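Side-chain contacts in putative diflavin flavoprotein A 3 (Synechocystis sp., PDB 6H0C), which probably passes electrons from NADH to oxygen, reducing it to water, the present chain being the flavodiiron core of a longer modular protein: residues C8-A11 and V12-V16; K26-I29 and E30-L33; L43-A46 and D47-L51; L81-N85 and A86-H90; T160-P163 and R164-I167. All blocks are in the same frame, centred on the assembly; numbering follows the deposited sequence.

Contact 1 (C8-A11 and V12-V16); sequences CPIA and VDTTV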
loop_
_atom_site.group_PDB
_atom_site.type_symbol
_atom_site.label_atom_id
_atom_site.label_comp_id
_atom_site.label_asym_id
_atom_site.label_seq_id
_atom_site.Cartn_x
_atom_site.Cartn_y
_atom_site.Cartn_z
ATOM N N CYS A 8 -15.810 -18.973 1.452
ATOM C CA CYS A 8 -15.464 -20.143 0.677
ATOM C C CYS A 8 -14.282 -20.880 1.300
ATOM O O CYS A 8 -13.270 -20.264 1.648
ATOM C CB CYS A 8 -15.156 -19.726 -0.765
ATOM S SG CYS A 8 -14.936 -21.089 -1.921
ATOM N N PRO A 9 -14.412 -22.207 1.469
ATOM C CA PRO A 9 -13.252 -23.012 1.873
ATOM C C PRO A 9 -12.262 -23.093 0.717
ATOM O O PRO A 9 -12.692 -23.331 -0.407
ATOM C CB PRO A 9 -13.861 -24.381 2.192
ATOM C CG PRO A 9 -15.117 -24.426 1.387
ATOM C CD PRO A 9 -15.635 -23.018 1.329
ATOM N N ILE A 10 -10.975 -22.890 0.963
ATOM C CA ILE A 10 -10.034 -22.781 -0.152
ATOM C C ILE A 10 -8.885 -23.779 -0.068
ATOM O O ILE A 10 -8.173 -23.990 -1.038
ATOM C CB ILE A 10 -9.448 -21.346 -0.259
ATOM C CG1 ILE A 10 -8.688 -20.965 1.010
ATOM C CG2 ILE A 10 -10.553 -20.330 -0.551
ATOM C CD1 ILE A 10 -7.932 -19.652 0.873
ATOM N N ALA A 11 -8.709 -24.388 1.096
ATOM C CA ALA A 11 -7.670 -25.393 1.302
ATOM C C ALA A 11 -7.922 -26.024 2.666
ATOM O O ALA A 11 -8.828 -25.586 3.378
ATOM C CB ALA A 11 -6.278 -24.769 1.215
ATOM N N VAL A 12 -7.150 -27.045 3.038
ATOM C CA VAL A 12 -7.400 -27.716 4.314
ATOM C C VAL A 12 -7.324 -26.717 5.461
ATOM O O VAL A 12 -6.375 -25.933 5.558
ATOM C CB VAL A 12 -6.417 -28.882 4.587
ATOM C CG1 VAL A 12 -6.688 -30.028 3.640
ATOM C CG2 VAL A 12 -4.979 -28.422 4.471
ATOM N N ASP A 13 -8.353 -26.739 6.307
ATOM C CA ASP A 13 -8.434 -25.875 7.482
ATOM C C ASP A 13 -8.501 -24.386 7.132
ATOM O O ASP A 13 -8.424 -23.535 8.017
ATOM C CB ASP A 13 -7.237 -26.129 8.405
ATOM C CG ASP A 13 -7.087 -27.596 8.770
ATOM O OD1 ASP A 13 -8.090 -28.212 9.196
ATOM O OD2 ASP A 13 -5.970 -28.135 8.606
ATOM N N THR A 14 -8.668 -24.068 5.854
ATOM C CA THR A 14 -8.540 -22.683 5.424
ATOM C C THR A 14 -9.767 -22.155 4.692
ATOM O O THR A 14 -10.253 -22.756 3.728
ATOM C CB THR A 14 -7.318 -22.497 4.512
ATOM O OG1 THR A 14 -6.171 -23.142 5.087
ATOM C CG2 THR A 14 -7.034 -21.008 4.313
ATOM N N THR A 15 -10.238 -21.000 5.147
ATOM C CA THR A 15 -11.415 -20.362 4.581
ATOM C C THR A 15 -11.125 -18.909 4.220
ATOM O O THR A 15 -10.409 -18.221 4.953
ATOM C CB THR A 15 -12.585 -20.412 5.572
ATOM O OG1 THR A 15 -12.745 -21.759 6.041
ATOM C CG2 THR A 15 -13.876 -19.923 4.918
ATOM N N VAL A 16 -11.665 -18.445 3.093
ATOM C CA VAL A 16 -11.600 -17.016 2.772
ATOM C C VAL A 16 -12.940 -16.316 3.036
ATOM O O VAL A 16 -14.022 -16.868 2.802
ATOM C CB VAL A 16 -11.184 -16.760 1.310
ATOM C CG1 VAL A 16 -12.270 -17.228 0.355
ATOM C CG2 VAL A 16 -10.915 -15.282 1.102
#

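Contact 2 (K26-I29 and E30-L33); sequences KFEI and EYGL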
loop_
_atom_site.group_PDB
_atom_site.type_symbol
_atom_site.label_atom_id
_atom_site.label_comp_id
_atom_site.label_asym_id
_atom_site.label_seq_id
_atom_site.Cartn_x
_atom_site.Cartn_y
_atom_site.Cartn_z
ATOM N N LYS A 26 -13.923 4.814 -2.163
ATOM C CA LYS A 26 -12.986 5.910 -1.903
ATOM C C LYS A 26 -12.508 6.561 -3.204
ATOM O O LYS A 26 -12.346 5.887 -4.217
ATOM C CB LYS A 26 -11.753 5.432 -1.119
ATOM C CG LYS A 26 -11.921 4.215 -0.209
ATOM C CD LYS A 26 -10.527 3.681 0.184
ATOM C CE LYS A 26 -10.578 2.442 1.071
ATOM N NZ LYS A 26 -10.898 2.775 2.489
ATOM N N PHE A 27 -12.266 7.868 -3.168
ATOM C CA PHE A 27 -11.618 8.540 -4.288
ATOM C C PHE A 27 -10.117 8.329 -4.190
ATOM O O PHE A 27 -9.380 9.195 -3.711
ATOM C CB PHE A 27 -11.947 10.038 -4.321
ATOM C CG PHE A 27 -13.391 10.330 -4.585
ATOM C CD1 PHE A 27 -13.940 10.106 -5.843
ATOM C CD2 PHE A 27 -14.208 10.818 -3.577
ATOM C CE1 PHE A 27 -15.286 10.370 -6.094
ATOM C CE2 PHE A 27 -15.551 11.083 -3.819
ATOM C CZ PHE A 27 -16.091 10.860 -5.080
ATOM N N GLU A 28 -9.669 7.160 -4.619
ATOM C CA GLU A 28 -8.245 6.901 -4.723
ATOM C C GLU A 28 -7.986 6.393 -6.122
ATOM O O GLU A 28 -8.827 5.697 -6.681
ATOM C CB GLU A 28 -7.793 5.909 -3.661
ATOM C CG GLU A 28 -7.878 6.487 -2.266
ATOM C CD GLU A 28 -7.578 5.462 -1.207
ATOM O OE1 GLU A 28 -7.181 4.334 -1.565
ATOM O OE2 GLU A 28 -7.746 5.784 -0.013
ATOM N N ILE A 29 -6.852 6.773 -6.700
ATOM C CA ILE A 29 -6.601 6.525 -8.121
ATOM C C ILE A 29 -6.747 5.037 -8.470
ATOM O O ILE A 29 -7.191 4.691 -9.567
ATOM C CB ILE A 29 -5.187 7.050 -8.539
ATOM C CG1 ILE A 29 -5.071 7.217 -10.053
ATOM C CG2 ILE A 29 -4.085 6.151 -8.022
ATOM C CD1 ILE A 29 -5.852 8.377 -10.586
ATOM N N GLU A 30 -6.427 4.155 -7.525
ATOM C CA GLU A 30 -6.419 2.721 -7.826
ATOM C C GLU A 30 -7.814 2.137 -8.077
ATOM O O GLU A 30 -7.929 1.063 -8.660
ATOM C CB GLU A 30 -5.737 1.943 -6.700
ATOM C CG GLU A 30 -6.516 1.935 -5.400
ATOM C CD GLU A 30 -5.623 1.680 -4.206
ATOM O OE1 GLU A 30 -5.498 0.508 -3.775
ATOM O OE2 GLU A 30 -5.038 2.661 -3.705
ATOM N N TYR A 31 -8.866 2.833 -7.649
ATOM C CA TYR A 31 -10.237 2.389 -7.925
ATOM C C TYR A 31 -10.774 3.005 -9.221
ATOM O O TYR A 31 -11.975 2.957 -9.490
ATOM C CB TYR A 31 -11.173 2.722 -6.744
ATOM C CG TYR A 31 -10.692 2.118 -5.447
ATOM C CD1 TYR A 31 -10.705 0.742 -5.256
ATOM C CD2 TYR A 31 -10.193 2.918 -4.425
ATOM C CE1 TYR A 31 -10.238 0.171 -4.075
ATOM C CE2 TYR A 31 -9.722 2.358 -3.241
ATOM C CZ TYR A 31 -9.747 0.984 -3.074
ATOM O OH TYR A 31 -9.282 0.416 -1.911
ATOM N N GLY A 32 -9.869 3.553 -10.028
ATOM C CA GLY A 32 -10.234 4.302 -11.220
ATOM C C GLY A 32 -11.060 3.578 -12.270
ATOM O O GLY A 32 -11.840 4.210 -12.976
ATOM N N LEU A 33 -10.893 2.264 -12.387
ATOM C CA LEU A 33 -11.652 1.494 -13.372
ATOM C C LEU A 33 -13.071 1.215 -12.881
ATOM O O LEU A 33 -13.892 0.663 -13.612
ATOM C CB LEU A 33 -10.932 0.179 -13.705
ATOM C CG LEU A 33 -9.486 0.354 -14.186
ATOM C CD1 LEU A 33 -8.872 -0.967 -14.610
ATOM C CD2 LEU A 33 -9.429 1.370 -15.318
HETATM O O HOH W 1 -7.111 1.627 -0.795
#

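Contact 3 (L43-A46 and D47-L51); sequences LISA and DKIAL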
loop_
_atom_site.group_PDB
_atom_site.type_symbol
_atom_site.label_atom_id
_atom_site.label_comp_id
_atom_site.label_asym_id
_atom_site.label_seq_id
_atom_site.Cartn_x
_atom_site.Cartn_y
_atom_site.Cartn_z
ATOM N N LEU A 43 -9.063 -17.383 7.273
ATOM C CA LEU A 43 -9.103 -18.100 8.534
ATOM C C LEU A 43 -8.456 -19.477 8.393
ATOM O O LEU A 43 -8.901 -20.305 7.588
ATOM C CB LEU A 43 -10.544 -18.238 9.012
ATOM C CG LEU A 43 -10.736 -18.841 10.394
ATOM C CD1 LEU A 43 -10.191 -17.901 11.447
ATOM C CD2 LEU A 43 -12.206 -19.105 10.614
ATOM N N ILE A 44 -7.377 -19.695 9.139
ATOM C CA ILE A 44 -6.825 -21.030 9.292
ATOM C C ILE A 44 -7.229 -21.552 10.657
ATOM O O ILE A 44 -6.880 -20.979 11.691
ATOM C CB ILE A 44 -5.297 -21.074 9.175
ATOM C CG1 ILE A 44 -4.826 -20.469 7.855
ATOM C CG2 ILE A 44 -4.803 -22.515 9.279
ATOM C CD1 ILE A 44 -3.312 -20.423 7.725
ATOM N N SER A 45 -7.976 -22.642 10.660
ATOM C CA SER A 45 -8.465 -23.189 11.905
ATOM C C SER A 45 -7.920 -24.593 12.115
ATOM O O SER A 45 -8.485 -25.565 11.630
ATOM C CB SER A 45 -9.986 -23.192 11.909
ATOM O OG SER A 45 -10.467 -23.541 13.191
ATOM N N ALA A 46 -6.806 -24.692 12.827
ATOM C CA ALA A 46 -6.197 -25.989 13.096
ATOM C C ALA A 46 -6.167 -26.195 14.592
ATOM O O ALA A 46 -7.152 -25.892 15.264
ATOM C CB ALA A 46 -4.809 -26.064 12.513
ATOM N N ASP A 47 -5.046 -26.693 15.117
ATOM C CA ASP A 47 -4.864 -26.764 16.569
ATOM C C ASP A 47 -4.979 -25.371 17.171
ATOM O O ASP A 47 -5.523 -25.190 18.264
ATOM C CB ASP A 47 -3.519 -27.382 16.933
ATOM C CG ASP A 47 -3.404 -28.824 16.493
ATOM O OD1 ASP A 47 -4.449 -29.464 16.232
ATOM O OD2 ASP A 47 -2.259 -29.313 16.411
ATOM N N LYS A 48 -4.454 -24.387 16.449
ATOM C CA LYS A 48 -4.680 -23.000 16.801
ATOM C C LYS A 48 -5.421 -22.314 15.668
ATOM O O LYS A 48 -5.422 -22.796 14.538
ATOM C CB LYS A 48 -3.362 -22.308 17.123
ATOM C CG LYS A 48 -2.786 -22.820 18.426
ATOM C CD LYS A 48 -1.704 -21.947 18.984
ATOM C CE LYS A 48 -1.410 -22.372 20.400
ATOM N NZ LYS A 48 -2.680 -22.403 21.176
ATOM N N ILE A 49 -6.080 -21.207 15.986
ATOM C CA ILE A 49 -6.917 -20.511 15.020
ATOM C C ILE A 49 -6.359 -19.131 14.740
ATOM O O ILE A 49 -6.133 -18.346 15.664
ATOM C CB ILE A 49 -8.363 -20.386 15.521
ATOM C CG1 ILE A 49 -8.940 -21.780 15.779
ATOM C CG2 ILE A 49 -9.206 -19.601 14.526
ATOM C CD1 ILE A 49 -10.332 -21.766 16.344
ATOM N N ALA A 50 -6.131 -18.842 13.462
ATOM C CA ALA A 50 -5.571 -17.554 13.053
ATOM C C ALA A 50 -6.463 -16.892 12.024
ATOM O O ALA A 50 -6.955 -17.549 11.101
ATOM C CB ALA A 50 -4.166 -17.721 12.497
ATOM N N LEU A 51 -6.671 -15.591 12.200
ATOM C CA LEU A 51 -7.423 -14.782 11.253
ATOM C C LEU A 51 -6.497 -13.756 10.608
ATOM O O LEU A 51 -5.875 -12.953 11.316
ATOM C CB LEU A 51 -8.591 -14.072 11.945
ATOM C CG LEU A 51 -9.384 -13.106 11.059
ATOM C CD1 LEU A 51 -10.101 -13.864 9.955
ATOM C CD2 LEU A 51 -10.369 -12.297 11.883
#

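Contact 4 (L81-N85 and A86-H90); sequences LGHVN and ANRAH. With FLC (citrate anion), chain B.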
loop_
_atom_site.group_PDB
_atom_site.type_symbol
_atom_site.label_atom_id
_atom_site.label_comp_id
_atom_site.label_asym_id
_atom_site.label_seq_id
_atom_site.Cartn_x
_atom_site.Cartn_y
_atom_site.Cartn_z
ATOM N N LEU A 81 -1.672 -9.581 10.704
ATOM C CA LEU A 81 -1.858 -8.389 9.876
ATOM C C LEU A 81 -0.814 -8.329 8.771
ATOM O O LEU A 81 0.390 -8.304 9.054
ATOM C CB LEU A 81 -1.785 -7.115 10.725
ATOM C CG LEU A 81 -2.739 -7.046 11.907
ATOM C CD1 LEU A 81 -2.453 -5.826 12.763
ATOM C CD2 LEU A 81 -4.164 -7.025 11.396
ATOM N N GLY A 82 -1.273 -8.304 7.519
ATOM C CA GLY A 82 -0.380 -8.164 6.373
ATOM C C GLY A 82 0.058 -6.718 6.169
ATOM O O GLY A 82 1.049 -6.444 5.485
ATOM N N HIS A 83 -0.701 -5.794 6.758
ATOM C CA HIS A 83 -0.385 -4.367 6.737
ATOM C C HIS A 83 -1.306 -3.671 7.723
ATOM O O HIS A 83 -2.296 -4.258 8.163
ATOM C CB HIS A 83 -0.536 -3.767 5.338
ATOM C CG HIS A 83 -1.957 -3.559 4.921
ATOM N ND1 HIS A 83 -2.758 -4.587 4.472
ATOM C CD2 HIS A 83 -2.723 -2.442 4.883
ATOM C CE1 HIS A 83 -3.957 -4.113 4.179
ATOM N NE2 HIS A 83 -3.962 -2.813 4.422
ATOM N N VAL A 84 -0.985 -2.429 8.070
ATOM C CA VAL A 84 -1.711 -1.722 9.119
ATOM C C VAL A 84 -1.925 -0.261 8.762
ATOM O O VAL A 84 -1.043 0.385 8.195
ATOM C CB VAL A 84 -0.959 -1.803 10.474
ATOM C CG1 VAL A 84 -1.553 -0.852 11.488
ATOM C CG2 VAL A 84 -0.985 -3.213 11.012
ATOM N N ASN A 85 -3.109 0.246 9.095
ATOM C CA ASN A 85 -3.396 1.674 9.062
ATOM C C ASN A 85 -4.623 1.979 9.925
ATOM O O ASN A 85 -5.246 1.065 10.467
ATOM C CB ASN A 85 -3.599 2.168 7.625
ATOM C CG ASN A 85 -4.636 1.367 6.866
ATOM O OD1 ASN A 85 -5.794 1.262 7.285
ATOM N ND2 ASN A 85 -4.232 0.814 5.723
ATOM N N ALA A 86 -4.968 3.258 10.048
ATOM C CA ALA A 86 -6.055 3.687 10.929
ATOM C C ALA A 86 -7.391 3.074 10.538
ATOM O O ALA A 86 -8.224 2.766 11.389
ATOM C CB ALA A 86 -6.162 5.212 10.926
ATOM N N ASN A 87 -7.582 2.903 9.238
ATOM C CA ASN A 87 -8.812 2.347 8.704
ATOM C C ASN A 87 -8.988 0.892 9.166
ATOM O O ASN A 87 -10.023 0.524 9.723
ATOM C CB ASN A 87 -8.802 2.458 7.169
ATOM C CG ASN A 87 -10.173 2.238 6.548
ATOM O OD1 ASN A 87 -10.706 1.129 6.566
ATOM N ND2 ASN A 87 -10.737 3.294 5.971
ATOM N N ARG A 88 -7.964 0.071 8.947
ATOM C CA ARG A 88 -7.972 -1.302 9.429
ATOM C C ARG A 88 -8.019 -1.358 10.962
ATOM O O ARG A 88 -8.642 -2.247 11.551
ATOM C CB ARG A 88 -6.738 -2.059 8.922
ATOM C CG ARG A 88 -6.639 -2.206 7.401
ATOM C CD ARG A 88 -7.567 -3.275 6.859
ATOM N NE ARG A 88 -7.526 -3.329 5.396
ATOM C CZ ARG A 88 -7.644 -4.449 4.686
ATOM N NH1 ARG A 88 -7.810 -5.616 5.301
ATOM N NH2 ARG A 88 -7.592 -4.401 3.362
ATOM N N ALA A 89 -7.337 -0.418 11.608
ATOM C CA ALA A 89 -7.262 -0.415 13.068
ATOM C C ALA A 89 -8.648 -0.243 13.679
ATOM O O ALA A 89 -8.925 -0.745 14.771
ATOM C CB ALA A 89 -6.326 0.676 13.554
ATOM N N HIS A 90 -9.522 0.450 12.955
ATOM C CA HIS A 90 -10.892 0.661 13.403
ATOM C C HIS A 90 -11.626 -0.668 13.615
ATOM O O HIS A 90 -12.240 -0.890 14.662
ATOM C CB HIS A 90 -11.634 1.524 12.391
ATOM C CG HIS A 90 -13.055 1.792 12.758
ATOM N ND1 HIS A 90 -14.098 1.008 12.313
ATOM C CD2 HIS A 90 -13.609 2.755 13.533
ATOM C CE1 HIS A 90 -15.234 1.483 12.788
ATOM N NE2 HIS A 90 -14.964 2.537 13.539
HETATM C CAC FLC B . -4.882 1.502 1.898
HETATM C CA FLC B . -6.029 1.702 2.865
HETATM C CB FLC B . -7.089 0.615 2.836
HETATM C CBC FLC B . -6.526 -0.762 3.126
HETATM C CG FLC B . -8.098 0.953 3.920
HETATM C CGC FLC B . -9.277 0.007 3.863
HETATM O OA1 FLC B . -4.477 0.352 1.578
HETATM O OA2 FLC B . -4.317 2.518 1.423
HETATM O OB1 FLC B . -6.734 -1.690 2.305
HETATM O OB2 FLC B . -5.871 -0.982 4.177
HETATM O OG1 FLC B . -10.367 0.402 3.370
HETATM O OG2 FLC B . -9.167 -1.171 4.302
HETATM O OHB FLC B . -7.727 0.592 1.576
#

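Contact 5 (T160-P163 and R164-I167); sequences TYDP and RTEI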
loop_
_atom_site.group_PDB
_atom_site.type_symbol
_atom_site.label_atom_id
_atom_site.label_comp_id
_atom_site.label_asym_id
_atom_site.label_seq_id
_atom_site.Cartn_x
_atom_site.Cartn_y
_atom_site.Cartn_z
ATOM N N THR A 160 3.038 -14.098 4.315
ATOM C CA THR A 160 3.053 -15.324 5.104
ATOM C C THR A 160 2.924 -16.554 4.212
ATOM O O THR A 160 2.078 -16.582 3.324
ATOM C CB THR A 160 1.893 -15.353 6.121
ATOM O OG1 THR A 160 1.860 -14.126 6.860
ATOM C CG2 THR A 160 2.038 -16.549 7.072
ATOM N N TYR A 161 3.747 -17.569 4.449
ATOM C CA TYR A 161 3.647 -18.804 3.692
ATOM C C TYR A 161 3.161 -19.947 4.572
ATOM O O TYR A 161 3.697 -20.165 5.656
ATOM C CB TYR A 161 4.995 -19.167 3.074
ATOM C CG TYR A 161 4.940 -20.420 2.227
ATOM C CD1 TYR A 161 4.155 -20.465 1.084
ATOM C CD2 TYR A 161 5.672 -21.554 2.568
ATOM C CE1 TYR A 161 4.097 -21.597 0.300
ATOM C CE2 TYR A 161 5.621 -22.699 1.793
ATOM C CZ TYR A 161 4.832 -22.713 0.652
ATOM O OH TYR A 161 4.758 -23.842 -0.139
ATOM N N ASP A 162 2.142 -20.666 4.108
ATOM C CA ASP A 162 1.666 -21.873 4.789
ATOM C C ASP A 162 2.074 -23.103 3.982
ATOM O O ASP A 162 1.487 -23.388 2.937
ATOM C CB ASP A 162 0.142 -21.840 4.974
ATOM C CG ASP A 162 -0.386 -23.023 5.788
ATOM O OD1 ASP A 162 0.386 -23.978 6.054
ATOM O OD2 ASP A 162 -1.591 -23.003 6.151
ATOM N N PRO A 163 3.088 -23.837 4.464
ATOM C CA PRO A 163 3.601 -24.981 3.707
ATOM C C PRO A 163 2.591 -26.126 3.602
ATOM O O PRO A 163 2.682 -26.923 2.673
ATOM C CB PRO A 163 4.836 -25.404 4.509
ATOM C CG PRO A 163 4.586 -24.894 5.893
ATOM C CD PRO A 163 3.849 -23.604 5.704
ATOM N N ARG A 164 1.638 -26.206 4.522
ATOM C CA ARG A 164 0.634 -27.275 4.471
ATOM C C ARG A 164 -0.268 -27.154 3.236
ATOM O O ARG A 164 -0.630 -28.152 2.615
ATOM C CB ARG A 164 -0.222 -27.268 5.744
ATOM C CG ARG A 164 -1.373 -28.274 5.737
ATOM C CD ARG A 164 -0.863 -29.718 5.603
ATOM N NE ARG A 164 -1.953 -30.698 5.570
ATOM C CZ ARG A 164 -2.511 -31.154 4.453
ATOM N NH1 ARG A 164 -2.083 -30.725 3.271
ATOM N NH2 ARG A 164 -3.500 -32.041 4.513
ATOM N N THR A 165 -0.620 -25.921 2.885
ATOM C CA THR A 165 -1.579 -25.651 1.818
ATOM C C THR A 165 -0.920 -25.047 0.579
ATOM O O THR A 165 -1.574 -24.873 -0.456
ATOM C CB THR A 165 -2.674 -24.682 2.299
ATOM O OG1 THR A 165 -2.057 -23.457 2.731
ATOM C CG2 THR A 165 -3.459 -25.286 3.457
ATOM N N GLU A 166 0.368 -24.718 0.708
ATOM C CA GLU A 166 1.137 -24.080 -0.354
ATOM C C GLU A 166 0.536 -22.735 -0.755
ATOM O O GLU A 166 0.617 -22.316 -1.912
ATOM C CB GLU A 166 1.237 -25.004 -1.561
ATOM C CG GLU A 166 2.199 -26.146 -1.321
ATOM C CD GLU A 166 1.904 -27.336 -2.183
ATOM O OE1 GLU A 166 0.706 -27.613 -2.423
ATOM O OE2 GLU A 166 2.873 -27.985 -2.617
ATOM N N ILE A 167 -0.076 -22.067 0.213
ATOM C CA ILE A 167 -0.600 -20.736 -0.014
ATOM C C ILE A 167 0.390 -19.706 0.501
ATOM O O ILE A 167 0.885 -19.804 1.626
ATOM C CB ILE A 167 -1.955 -20.521 0.676
ATOM C CG1 ILE A 167 -2.992 -21.506 0.134
ATOM C CG2 ILE A 167 -2.417 -19.080 0.489
ATOM C CD1 ILE A 167 -4.308 -21.482 0.913
HETATM O O HOH W 2 -3.520 -22.029 4.480
#

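Contact 1 (C8-A11 and V12-V16)
Ile-10 and Ala-11 together face Thr-14, a classic beta bulge that shares Ala-11 and Thr-14 with the type II turn closing the hairpin of strands 4-11 and 14-21. The carbonyl O of Thr-14 takes the N-H of Ile-10 at 2.9 Å, nearly straight at 173°, and a weaker bond from Ala-11 N at 3.5 Å. Thr-14 N bonds Ala-11 O, closing the turn. Past the bulge, Cys-8 and Val-16 form an antiparallel hydrogen-bonded pair, Val-16 N meeting Cys-8 O at 2.8 Å. Among the side chains, Ile-10 carries the contact with two branches: CG1 lies 3.7 Å from Thr-14 CG2, while CG2 reaches Val-16 CG1, also at 3.7 Å, the side chains of Ile-10 and Val-16 crossing at about a right angle. With CG1 of Val-16 placed between its own N and carbonyl carbon (chi1 68°), this methyl is brought to Ile-10 as well as to Cys-8 CB. Thr-14 OG1 donates a hydrogen bond to Val-12 O at 2.8 Å. The hydroxyl of Thr-14 is thus tied within the turn and the carboxylate of Asp-13 to Arg-140, by a salt bridge, and to His-142, whereas the isoleucine and valine side chains meet through apolar contact.

Contact 2 (K26-I29 and E30-L33)
The ring of Tyr-31 meets Lys-26 and Glu-28 across the turn, while CG of Glu-30, set between its own N and carbonyl carbon (chi1 68°), stands over the centre of one ring face, 3.8 Å above its plane. Glu-28 OE1 comes obliquely to Tyr-31 CE2 at 3.6 Å, its carboxylate turned 34° from the ring, and Lys-26 O also approaches the ring on a slant. The aliphatic part of Lys-26 lies against the phenol end: CD is 3.8 Å from Tyr-31 CE2, and beyond it CE nears the OH. A water joins the polar ends, donating to Glu-28 OE1 at 2.8 Å and lying 2.7 Å from Tyr-31 OH. The backbone makes a short 3-10 turn at Ile-29 and Glu-30, within the loop between strands 14-21 and 37-45, where Tyr-31 N bonds Glu-28 O at 3.0 Å and Gly-32 N bonds Ile-29 O at 2.9 Å. The side chains of Glu-28 and Glu-30 lie side by side, OE1 of Glu-28 3.5 Å from OE2 of Glu-30; the like charges are probably eased by Arg-153, which forms a salt bridge with Glu-30. Glu-30 OE1 bonds His-177, whose ring also meets that of Tyr-31. Lys-26 NZ hydrogen-bonds a bound citrate, probably from the crystallisation liquor.

Contact 3 (L43-A46 and D47-L51)
Leu-43 lays its CD1 methyl over the neighbouring strand, 3.7 Å from Ile-49 CG2, and the same methyl sits above the backbone at 3.3 Å from Ala-50 O. Its CG is swung opposite the backbone N (chi1 -174°), which carries CD1 across the gap between the strands; CD1 also comes within 4.2 Å of CB of Leu-51, the residue that pairs with Leu-43. Further along the same face Ile-49 turns to its own partner: CG1 lies 3.5 Å from Ser-45 OG, and CD1 is almost as near to that oxygen. The two branches of Ile-49 thus divide their work, CG2 toward Leu-43 and CG1 with CD1 toward the serine. Ile-44 and Ala-50 point to the other face and form the antiparallel hydrogen-bonded pair, with Ala-50 N to Ile-44 O at 2.9 Å and a return bond from Ile-44 N. Beyond them the chain reverses through Ala-46, Asp-47 and Lys-48, held by Ala-46 N bonded to Lys-48 O at 2.9 Å. Outside the hairpin, Asp-77 OD2 accepts from Ile-49 N, and Leu-43 touches Phe-17. On the face of Leu-43, Ile-49 and Leu-51, Leu-51 packs on Phe-63 and Leu-67 of helix 60-70, while both edges pair with other strands: an inner beta hairpin in the seven-stranded sheet of a metallo-beta-lactamase-like domain, at the step from its antiparallel part to the parallel strands.

Contact 4 (L81-N85 and A86-H90)
Asn-85 caps helix 86-98: its OD1 accepts Arg-88 N at 3.0 Å with an N-H...O angle of 171°, and its backbone O takes Ala-89 N at 2.8 Å as the first bond of the helix. The amide of Asn-85 is folded between its N and carbonyl carbon (chi1 53°), bringing OD1 over the helix start and ND2 to a bound citrate, probably from the crystallisation liquor. Flat groups meet next: His-83 CE1 stands 3.6 Å above one face of the Arg-88 guanidinium, toward its rim, with the two planes 76° apart. Bonds to the citrate form the third kind. Its oxygen OB2 receives three donors, His-83 NE2 at 2.7 Å, Asn-85 ND2 at 2.9 Å and Arg-88 NE at 3.1 Å, while Arg-88 NH2 holds OB1 at 3.0 Å. Behind them, Asp-171 OD1 accepts from His-83 ND1 and Pro-54 O from Arg-88 NH1, fixing both groups. The stretch lies where flavodiiron proteins usually carry the His-x-Glu-x-Asp-His iron-binding motif, here reading His-Val-Asn-Ala-Asn-Arg. Neutral amides and a guanidinium in those places suggest a pocket probably better suited to an anion than to metal.

Contact 5 (T160-P163 and R164-I167)
Asp-162 and Ile-167 form an antiparallel hydrogen-bonded pair, Asp-162 N reaching Ile-167 O at 2.9 Å along an almost straight line (178°), and with Glu-166 also facing Asp-162 the turn ends in a G1 beta bulge. Glu-166 takes a positive phi of 60° to do so. Asp-162 O collects the return of the chain: Thr-165 N bonds it at 3.3 Å, while the bonds from Glu-166 N and Ile-167 N are weak. The carboxylate of Asp-162 points the other way from its own N (chi1 -175°) and extends over the turn. Its OD1 receives Arg-164 N at 3.0 Å, from above the carboxylate plane, an Asx turn closed by the side chain; Arg-164 runs alongside it with CB 3.4 Å from OD1. The other oxygen, OD2, accepts from a water at 2.7 Å, which in turn lies 2.7 Å from Thr-165 OG1, and OD2 also bonds His-142 ND1. A buried carboxylate is thus gripped at both oxygens, which should favour its charged form. On the neighbouring strand position Tyr-161 lays its ring beside the turn: Pro-163 N stands over one face, toward the rim, and CD1 touches Ile-167 O. Tyr-161 OH lies against the CG methylene of Glu-166, at 3.6 Å, and its ring meets that of Tyr-220. Thr-165 in turn leans on Ala-11 and Val-12 of the first hairpin. A G1-bulged hairpin connection of this kind links strands 158-162 and 167-171 in the second, five-stranded sheet of the metallo-beta-lactamase-like domain.

Overall arrangement
Each contact spans one unbroken stretch of chain, and the five follow in series without nesting or crossing. From the N terminus, contact 1 closes the first hairpin of the seven-stranded sheet; contact 2 shapes the loop that follows its second strand; contact 3 closes the next hairpin of that sheet. Contacts 1 and 3 join through backbone bonds of strands 14-21 and 37-45. Contact 4 starts helix 86-98 after strand 78-80, and contact 5 turns the chain in the five-stranded sheet. Side chains of contact 5 pack on contacts 1 and 3, tying the two sheets together at one end of the domain. Contacts 2 and 4 meet at Lys-26 and Asn-87, around the citrate pocket.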